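Long-range contacts in periplasmic binding protein (Veillonella parvula, PDB 4MO9), which probably serves as the periplasmic solute-binding component of an ABC importer, perhaps one for iron–siderophore complexes: residues Leu43-Ala48 and Val98-Asp103; Gly49-Thr54 and Ile145-His150; Ala68-Ser73 and Pro90-Ile95. All blocks are in the same frame, centred on the assembly; numbering follows the deposited sequence.

Contact 1 (Leu43-Ala48 and Val98-Asp103); sequences LQWSGA and VGTIGD. With TMO (trimethylamine oxide), chain B.
Trp45 and Thr100 are joined through water as well as by direct packing. Water 1 accepts the N-H of Trp45 N at 2.8 Å and pairs with Thr100 OG1 at 2.7 Å, while water 2 accepts from Trp45 NE1 at 2.9 Å and donates to Ile101 O. Both water oxygens lie in the indole plane, at its edge. With chi1 of Thr100 at -70°, OG1 lies beside the backbone N and reaches water 1, and CG2 points to the indole edge, 4.1 Å from Trp45 NE1.

The side chain of Gln44, bent at chi2, brings its amide group against the Gly99-Ile101 backbone and across Ile101. Val98 packs beside it, CG2 resting 4.0 Å from Leu43 O.

The ligand sits on the indole: OAE of trimethylamine oxide stands 3.9 Å above the Trp45 plane, over its centre, and its methyl CAB meets Ala48 CB at 3.6 Å. A leucine in place of Trp45, lacking the indole face and N-H, would probably leave the N-oxide without its flat support and water 2 without one anchor.

Type II turns, Trp45-Ala48 and Thr100-Asp103, shape the two loops. Ser73, at the start of helix 73-77, and Arg78 complete the pocket with Trp45 and Ala48 of the loop after strand 41-42, consistent with the interlobe binding cleft of TroA-like periplasmic proteins.

Contact 2 (Gly49-Thr54 and Ile145-His150); sequences GGPFFT and IYIDYH
Gly49, Tyr149 and His150 grip a single water: it donates to Gly49 O at 2.7 Å, accepts from Tyr149 N at 2.8 Å, and pairs with His150 ND1 at 3.1 Å. Water 3 thereby ties the loop ahead of helix 52-59 to the chain just past strand 143-147. Further along, the hydroxyls of Thr54 and Tyr149 form a short hydrogen bond, OG1 to OH 2.6 Å, in which either may be the donor. Thr54 holds OG1 beside its own backbone N (chi1 -53°), which turns this branch toward the phenol.

The geometry is that of a Rossmann-like lobe: strand 143-147 is an outer strand of a parallel four-stranded sheet, and helix 52-59 belongs to the connection from strand 41-42 to strand 67-69. Helix 154-168 packs on Tyr149 through Ser160 and Ile161. The Tyr149 ring turns its edge to the carbonyls of Gly49 and Gly50, with CD2 3.7 Å from Gly49 O.

Ile147 sends its chain inward with CG1 between the backbone N and carbonyl carbon (chi1 63°) and CD1 extended beyond it. CD1 ends 3.4 Å from Gly49 O and 4.2 Å from Pro51 CD, the two side chains crossing at about a right angle.

Gly49 has a positive phi of 92° and lies close to the imidazole, its CA 3.9 Å from His150 CE1; a beta carbon there would collide with that ring atom. His150 also meets the Trp45 ring, and Gly49 N hydrogen-bonds to Glu320 OE2.

Contact 3 (Ala68-Ser73 and Pro90-Ile95); sequences AGMDTS and PELAKI
Selenomethionine Met70 has CG anti to its backbone N (chi1 164°) and then folds at chi2 (67°) and chi3 (60°), and this hooked chain carries the terminal methyl CE between Leu92 and Ile95. CE lies 4.0 Å from Leu92 CD2 and 4.2 Å from Ile95 CD1, while SE forms the bend. Ile95 sets its two branches differently: CG2 is anti to the backbone N, CG1 beside it, and the two branches touch opposite ends of the Met70 side chain.

CG2 of Ile95 lies along the backbone of Ala68-Met70, 3.8 Å from both Ala68 O and Met70 N, and packs on Met70 CB at 3.9 Å. Met70 CB and Ile95 CB are themselves only 4.0 Å apart, and the side chains cross at about a right angle. Leu92 approaches Met70 more obliquely and uses one methyl alone.

Residues 90-93 form a 3-10 segment, with Ala93 N bonded to Pro90 O at 3.1 Å; from it Leu92 reaches Met70 with CD2, while Ala93 points away. Helix 79-88, which lies between the two segments in the chain, adds Trp82 against Met70 and Phe85 against Leu92. Just past Ile95, backbone hydrogen bonds join Met70 to Pro96 and Val98.

Strand 67-69, an outer strand of the parallel sheet, is thus joined to the loop after helix 79-88 by apolar surfaces. Between the two segments the attraction is dispersive and buried, so shape fit among the methyls probably governs how the side chains sit, while the backbone bonds just past Ile95 supply the directional part.

How the contacts relate
Contact 1 lies between the other two, its centre 11 Å from contact 2 and 12 Å from contact 3, and touches both. Toward contact 2, Trp45 O probably accepts a hydrogen bond from Gly50 N at 3.0 Å. Toward contact 3, Ser46 probably makes two: OG with Asp71 OD1 at 2.6 Å, and O with Ser73 OG at 2.7 Å. Contacts 2 and 3, with centres 17 Å apart, do not touch but reach the same parallel sheet. The trimethylamine oxide pocket draws Trp45 and Ala48 from contact 1 and Ser73 from contact 3. The His150 side chain stands about 6 Å from the ligand, that of Met70 about 12 Å.

Contact 1 (Leu43-Ala48 and Val98-Asp103)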
loop_
_atom_site.group_PDB
_atom_site.type_symbol
_atom_site.label_atom_id
_atom_site.label_comp_id
_atom_site.label_asym_id
_atom_site.label_seq_id
_atom_site.Cartn_x
_atom_site.Cartn_y
_atom_site.Cartn_z
ATOM N N LEU A 43 2.199 16.708 4.308
ATOM C CA LEU A 43 2.059 15.264 4.105
ATOM C C LEU A 43 2.197 14.468 5.394
ATOM O O LEU A 43 2.994 14.816 6.272
ATOM C CB LEU A 43 3.133 14.771 3.135
ATOM C CG LEU A 43 3.146 15.430 1.759
ATOM C CD1 LEU A 43 4.369 14.954 0.956
ATOM C CD2 LEU A 43 1.849 15.114 1.024
ATOM N N GLN A 44 1.434 13.380 5.491
ATOM C CA GLN A 44 1.627 12.363 6.515
ATOM C C GLN A 44 1.534 10.990 5.854
ATOM O O GLN A 44 0.826 10.834 4.840
ATOM C CB GLN A 44 0.560 12.468 7.605
ATOM C CG GLN A 44 0.673 13.694 8.475
ATOM C CD GLN A 44 1.873 13.640 9.407
ATOM O OE1 GLN A 44 2.859 14.357 9.209
ATOM N NE2 GLN A 44 1.786 12.818 10.438
ATOM N N TRP A 45 2.235 10.019 6.436
ATOM C CA TRP A 45 2.252 8.618 5.969
ATOM C C TRP A 45 2.518 8.451 4.465
ATOM O O TRP A 45 1.853 7.654 3.796
ATOM C CB TRP A 45 0.939 7.909 6.349
ATOM C CG TRP A 45 0.857 7.553 7.800
ATOM C CD1 TRP A 45 1.667 8.018 8.812
ATOM C CD2 TRP A 45 -0.076 6.648 8.415
ATOM N NE1 TRP A 45 1.288 7.446 10.017
ATOM C CE2 TRP A 45 0.223 6.609 9.797
ATOM C CE3 TRP A 45 -1.131 5.866 7.930
ATOM C CZ2 TRP A 45 -0.498 5.807 10.699
ATOM C CZ3 TRP A 45 -1.847 5.072 8.828
ATOM C CH2 TRP A 45 -1.524 5.051 10.198
ATOM N N SER A 46 3.499 9.180 3.935
ATOM C CA SER A 46 3.830 9.073 2.516
ATOM C C SER A 46 4.258 7.654 2.136
ATOM O O SER A 46 5.104 7.041 2.803
ATOM C CB SER A 46 4.890 10.103 2.119
ATOM O OG SER A 46 4.340 11.407 2.236
ATOM N N GLY A 47 3.646 7.124 1.080
ATOM C CA GLY A 47 3.944 5.775 0.643
ATOM C C GLY A 47 3.264 4.728 1.500
ATOM O O GLY A 47 3.511 3.524 1.324
ATOM N N ALA A 48 2.420 5.170 2.432
ATOM C CA ALA A 48 1.758 4.249 3.351
ATOM C C ALA A 48 0.281 4.591 3.562
ATOM O O ALA A 48 -0.241 4.488 4.682
ATOM C CB ALA A 48 2.493 4.224 4.689
ATOM N N VAL A 98 8.602 17.755 8.179
ATOM C CA VAL A 98 7.760 17.785 9.381
ATOM C C VAL A 98 7.748 16.425 10.080
ATOM O O VAL A 98 8.009 15.392 9.452
ATOM C CB VAL A 98 6.289 18.188 9.078
ATOM C CG1 VAL A 98 6.224 19.589 8.523
ATOM C CG2 VAL A 98 5.655 17.205 8.096
ATOM N N GLY A 99 7.439 16.417 11.375
ATOM C CA GLY A 99 7.358 15.164 12.102
ATOM C C GLY A 99 6.153 14.340 11.675
ATOM O O GLY A 99 5.386 14.749 10.791
ATOM N N THR A 100 5.979 13.182 12.307
ATOM C CA THR A 100 4.833 12.327 12.030
ATOM C C THR A 100 3.933 12.238 13.267
ATOM O O THR A 100 4.423 12.066 14.383
ATOM C CB THR A 100 5.310 10.930 11.565
ATOM O OG1 THR A 100 5.894 11.051 10.258
ATOM C CG2 THR A 100 4.155 9.954 11.488
ATOM N N ILE A 101 2.622 12.388 13.071
ATOM C CA ILE A 101 1.639 12.269 14.153
ATOM C C ILE A 101 1.799 10.922 14.845
ATOM O O ILE A 101 1.866 9.893 14.174
ATOM C CB ILE A 101 0.189 12.348 13.610
ATOM C CG1 ILE A 101 -0.100 13.734 13.037
ATOM C CG2 ILE A 101 -0.834 12.008 14.706
ATOM C CD1 ILE A 101 -0.180 14.816 14.102
ATOM N N GLY A 102 1.857 10.917 16.174
ATOM C CA GLY A 102 1.946 9.665 16.904
ATOM C C GLY A 102 3.379 9.346 17.266
ATOM O O GLY A 102 3.643 8.511 18.137
ATOM N N ASP A 103 4.310 9.999 16.578
ATOM C CA ASP A 103 5.700 9.995 17.006
ATOM C C ASP A 103 5.900 11.172 17.946
ATOM O O ASP A 103 5.024 12.026 18.088
ATOM C CB ASP A 103 6.651 10.113 15.813
ATOM C CG ASP A 103 6.728 8.840 14.998
ATOM O OD1 ASP A 103 6.092 7.839 15.395
ATOM O OD2 ASP A 103 7.439 8.839 13.968
HETATM C CAA TMO B . 4.623 2.719 8.599
HETATM N NAC TMO B . 3.872 3.924 8.975
HETATM C CAD TMO B . 4.468 4.525 10.177
HETATM C CAB TMO B . 3.959 4.910 7.892
HETATM O OAE TMO B . 2.672 3.614 9.188
HETATM O O HOH W 1 4.426 10.257 8.173
HETATM O O HOH W 2 2.145 7.329 12.835
#

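Contact 2 (Gly49-Thr54 and Ile145-His150)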
loop_
_atom_site.group_PDB
_atom_site.type_symbol
_atom_site.label_atom_id
_atom_site.label_comp_id
_atom_site.label_asym_id
_atom_site.label_seq_id
_atom_site.Cartn_x
_atom_site.Cartn_y
_atom_site.Cartn_z
ATOM N N GLY A 49 -0.403 4.988 2.494
ATOM C CA GLY A 49 -1.822 5.283 2.627
ATOM C C GLY A 49 -2.123 6.737 2.930
ATOM O O GLY A 49 -3.295 7.133 2.986
ATOM N N GLY A 50 -1.081 7.547 3.125
ATOM C CA GLY A 50 -1.248 9.000 3.133
ATOM C C GLY A 50 -1.408 9.483 1.695
ATOM O O GLY A 50 -1.331 8.683 0.759
ATOM N N PRO A 51 -1.590 10.790 1.492
ATOM C CA PRO A 51 -1.941 11.279 0.146
ATOM C C PRO A 51 -0.787 11.330 -0.871
ATOM O O PRO A 51 -1.072 11.541 -2.045
ATOM C CB PRO A 51 -2.439 12.702 0.422
ATOM C CG PRO A 51 -1.637 13.126 1.626
ATOM C CD PRO A 51 -1.596 11.878 2.491
ATOM N N PHE A 52 0.464 11.131 -0.452
ATOM C CA PHE A 52 1.611 11.361 -1.353
ATOM C C PHE A 52 1.477 10.794 -2.767
ATOM O O PHE A 52 1.628 11.524 -3.755
ATOM C CB PHE A 52 2.921 10.860 -0.739
ATOM C CG PHE A 52 4.090 10.957 -1.685
ATOM C CD1 PHE A 52 4.550 9.831 -2.366
ATOM C CD2 PHE A 52 4.713 12.182 -1.913
ATOM C CE1 PHE A 52 5.619 9.925 -3.250
ATOM C CE2 PHE A 52 5.786 12.286 -2.798
ATOM C CZ PHE A 52 6.237 11.148 -3.468
ATOM N N PHE A 53 1.221 9.494 -2.884
ATOM C CA PHE A 53 1.117 8.891 -4.215
ATOM C C PHE A 53 -0.079 9.434 -4.987
ATOM O O PHE A 53 -0.001 9.626 -6.200
ATOM C CB PHE A 53 1.028 7.373 -4.128
ATOM C CG PHE A 53 2.367 6.692 -4.148
ATOM C CD1 PHE A 53 2.769 5.902 -3.086
ATOM C CD2 PHE A 53 3.221 6.847 -5.229
ATOM C CE1 PHE A 53 4.004 5.270 -3.096
ATOM C CE2 PHE A 53 4.461 6.209 -5.248
ATOM C CZ PHE A 53 4.850 5.428 -4.182
ATOM N N THR A 54 -1.193 9.668 -4.301
ATOM C CA THR A 54 -2.350 10.280 -4.969
ATOM C C THR A 54 -2.018 11.685 -5.468
ATOM O O THR A 54 -2.316 12.043 -6.622
ATOM C CB THR A 54 -3.574 10.300 -4.045
ATOM O OG1 THR A 54 -3.797 8.965 -3.548
ATOM C CG2 THR A 54 -4.818 10.784 -4.793
ATOM N N ILE A 145 -8.647 16.937 6.018
ATOM C CA ILE A 145 -9.430 16.098 5.114
ATOM C C ILE A 145 -9.092 14.631 5.369
ATOM O O ILE A 145 -7.947 14.204 5.154
ATOM C CB ILE A 145 -9.178 16.469 3.630
ATOM C CG1 ILE A 145 -9.673 17.901 3.357
ATOM C CG2 ILE A 145 -9.883 15.509 2.702
ATOM C CD1 ILE A 145 -9.539 18.316 1.874
ATOM N N TYR A 146 -10.063 13.850 5.841
ATOM C CA TYR A 146 -9.779 12.423 6.128
ATOM C C TYR A 146 -9.876 11.569 4.872
ATOM O O TYR A 146 -10.771 11.771 4.053
ATOM C CB TYR A 146 -10.721 11.883 7.210
ATOM C CG TYR A 146 -10.476 12.532 8.555
ATOM C CD1 TYR A 146 -9.219 12.463 9.155
ATOM C CD2 TYR A 146 -11.485 13.211 9.220
ATOM C CE1 TYR A 146 -8.980 13.061 10.378
ATOM C CE2 TYR A 146 -11.254 13.815 10.446
ATOM C CZ TYR A 146 -9.997 13.730 11.015
ATOM O OH TYR A 146 -9.755 14.327 12.231
ATOM N N ILE A 147 -8.958 10.614 4.724
ATOM C CA ILE A 147 -8.958 9.699 3.589
ATOM C C ILE A 147 -8.782 8.282 4.153
ATOM O O ILE A 147 -8.429 8.117 5.327
ATOM C CB ILE A 147 -7.810 10.019 2.610
ATOM C CG1 ILE A 147 -6.453 9.817 3.298
ATOM C CG2 ILE A 147 -7.928 11.460 2.070
ATOM C CD1 ILE A 147 -5.258 9.895 2.343
ATOM N N ASP A 148 -9.021 7.252 3.346
ATOM C CA ASP A 148 -8.967 5.906 3.905
ATOM C C ASP A 148 -8.749 4.860 2.824
ATOM O O ASP A 148 -9.705 4.285 2.282
ATOM C CB ASP A 148 -10.231 5.581 4.724
ATOM C CG ASP A 148 -10.107 4.273 5.511
ATOM O OD1 ASP A 148 -8.996 3.689 5.586
ATOM O OD2 ASP A 148 -11.123 3.816 6.080
ATOM N N TYR A 149 -7.484 4.606 2.523
ATOM C CA TYR A 149 -7.128 3.506 1.645
ATOM C C TYR A 149 -6.988 2.201 2.429
ATOM O O TYR A 149 -6.961 1.114 1.830
ATOM C CB TYR A 149 -5.821 3.834 0.921
ATOM C CG TYR A 149 -5.923 4.970 -0.077
ATOM C CD1 TYR A 149 -6.920 4.987 -1.045
ATOM C CD2 TYR A 149 -5.025 6.032 -0.041
ATOM C CE1 TYR A 149 -7.011 6.025 -1.970
ATOM C CE2 TYR A 149 -5.112 7.087 -0.945
ATOM C CZ TYR A 149 -6.104 7.071 -1.913
ATOM O OH TYR A 149 -6.182 8.102 -2.817
ATOM N N HIS A 150 -6.911 2.287 3.762
ATOM C CA HIS A 150 -6.646 1.091 4.573
ATOM C C HIS A 150 -7.870 0.196 4.662
ATOM O O HIS A 150 -7.747 -1.013 4.892
ATOM C CB HIS A 150 -6.170 1.457 5.988
ATOM C CG HIS A 150 -4.815 2.093 6.024
ATOM N ND1 HIS A 150 -4.595 3.411 5.680
ATOM C CD2 HIS A 150 -3.605 1.586 6.367
ATOM C CE1 HIS A 150 -3.306 3.687 5.802
ATOM N NE2 HIS A 150 -2.684 2.596 6.226
HETATM O O HOH W 3 -5.440 5.866 3.902
#

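Contact 3 (Ala68-Ser73 and Pro90-Ile95)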
loop_
_atom_site.group_PDB
_atom_site.type_symbol
_atom_site.label_atom_id
_atom_site.label_comp_id
_atom_site.label_asym_id
_atom_site.label_seq_id
_atom_site.Cartn_x
_atom_site.Cartn_y
_atom_site.Cartn_z
ATOM N N ALA A 68 3.838 21.919 1.223
ATOM C CA ALA A 68 4.517 22.840 2.139
ATOM C C ALA A 68 5.371 22.100 3.182
ATOM O O ALA A 68 6.363 22.648 3.692
ATOM C CB ALA A 68 3.505 23.716 2.836
ATOM N N GLY A 69 4.967 20.870 3.510
ATOM C CA GLY A 69 5.662 20.085 4.515
ATOM C C GLY A 69 5.763 18.628 4.128
ATOM O O GLY A 69 4.749 17.981 3.814
HETATM N N MSE A 70 6.989 18.107 4.166
HETATM C CA MSE A 70 7.284 16.739 3.766
HETATM C C MSE A 70 7.538 15.888 5.012
HETATM O O MSE A 70 8.354 16.259 5.861
HETATM C CB MSE A 70 8.522 16.751 2.858
HETATM C CG MSE A 70 9.205 15.404 2.646
HETATM SE SE MSE A 70 8.104 14.135 1.636
HETATM C CE MSE A 70 7.933 15.161 0.026
ATOM N N ASP A 71 6.827 14.772 5.147
ATOM C CA ASP A 71 7.067 13.867 6.272
ATOM C C ASP A 71 8.291 13.006 5.964
ATOM O O ASP A 71 8.854 13.096 4.865
ATOM C CB ASP A 71 5.855 12.972 6.539
ATOM C CG ASP A 71 5.500 12.105 5.347
ATOM O OD1 ASP A 71 5.700 12.556 4.198
ATOM O OD2 ASP A 71 5.025 10.963 5.550
ATOM N N THR A 72 8.704 12.175 6.920
ATOM C CA THR A 72 9.922 11.374 6.759
ATOM C C THR A 72 9.637 9.893 6.556
ATOM O O THR A 72 10.551 9.062 6.615
ATOM C CB THR A 72 10.854 11.504 7.974
ATOM O OG1 THR A 72 10.222 10.930 9.119
ATOM C CG2 THR A 72 11.149 12.955 8.258
ATOM N N SER A 73 8.367 9.569 6.325
ATOM C CA SER A 73 7.941 8.188 6.114
ATOM C C SER A 73 8.725 7.479 4.996
ATOM O O SER A 73 9.248 6.370 5.199
ATOM C CB SER A 73 6.429 8.159 5.851
ATOM O OG SER A 73 6.005 6.896 5.381
ATOM N N PRO A 90 14.331 16.193 -7.733
ATOM C CA PRO A 90 15.183 16.613 -6.608
ATOM C C PRO A 90 14.556 17.668 -5.698
ATOM O O PRO A 90 14.975 17.801 -4.546
ATOM C CB PRO A 90 16.440 17.171 -7.294
ATOM C CG PRO A 90 16.035 17.426 -8.729
ATOM C CD PRO A 90 14.991 16.390 -9.034
ATOM N N GLU A 91 13.559 18.391 -6.194
ATOM C CA GLU A 91 12.921 19.426 -5.387
ATOM C C GLU A 91 12.212 18.845 -4.170
ATOM O O GLU A 91 11.908 19.570 -3.223
ATOM C CB GLU A 91 11.927 20.223 -6.229
ATOM C CG GLU A 91 12.556 21.040 -7.335
ATOM C CD GLU A 91 11.512 21.643 -8.250
ATOM O OE1 GLU A 91 10.876 20.876 -9.009
ATOM O OE2 GLU A 91 11.317 22.880 -8.200
ATOM N N LEU A 92 11.940 17.544 -4.200
ATOM C CA LEU A 92 11.258 16.892 -3.085
ATOM C C LEU A 92 12.101 16.957 -1.813
ATOM O O LEU A 92 11.564 17.071 -0.703
ATOM C CB LEU A 92 10.940 15.428 -3.421
ATOM C CG LEU A 92 9.815 15.138 -4.413
ATOM C CD1 LEU A 92 9.674 13.634 -4.621
ATOM C CD2 LEU A 92 8.487 15.729 -3.923
ATOM N N ALA A 93 13.421 16.891 -1.984
ATOM C CA ALA A 93 14.350 16.878 -0.855
ATOM C C ALA A 93 14.624 18.285 -0.320
ATOM O O ALA A 93 15.350 18.449 0.670
ATOM C CB ALA A 93 15.650 16.190 -1.250
ATOM N N LYS A 94 14.044 19.292 -0.974
ATOM C CA LYS A 94 14.197 20.687 -0.554
ATOM C C LYS A 94 12.999 21.188 0.259
ATOM O O LYS A 94 13.051 22.270 0.837
ATOM C CB LYS A 94 14.371 21.601 -1.773
ATOM C CG LYS A 94 15.623 21.379 -2.608
ATOM C CD LYS A 94 15.697 22.450 -3.694
ATOM C CE LYS A 94 16.811 22.198 -4.702
ATOM N NZ LYS A 94 16.758 23.207 -5.810
ATOM N N ILE A 95 11.916 20.416 0.286
ATOM C CA ILE A 95 10.720 20.813 1.023
ATOM C C ILE A 95 10.972 20.662 2.525
ATOM O O ILE A 95 11.496 19.637 2.963
ATOM C CB ILE A 95 9.499 19.951 0.610
ATOM C CG1 ILE A 95 9.228 20.082 -0.897
ATOM C CG2 ILE A 95 8.261 20.339 1.414
ATOM C CD1 ILE A 95 8.226 19.045 -1.431
#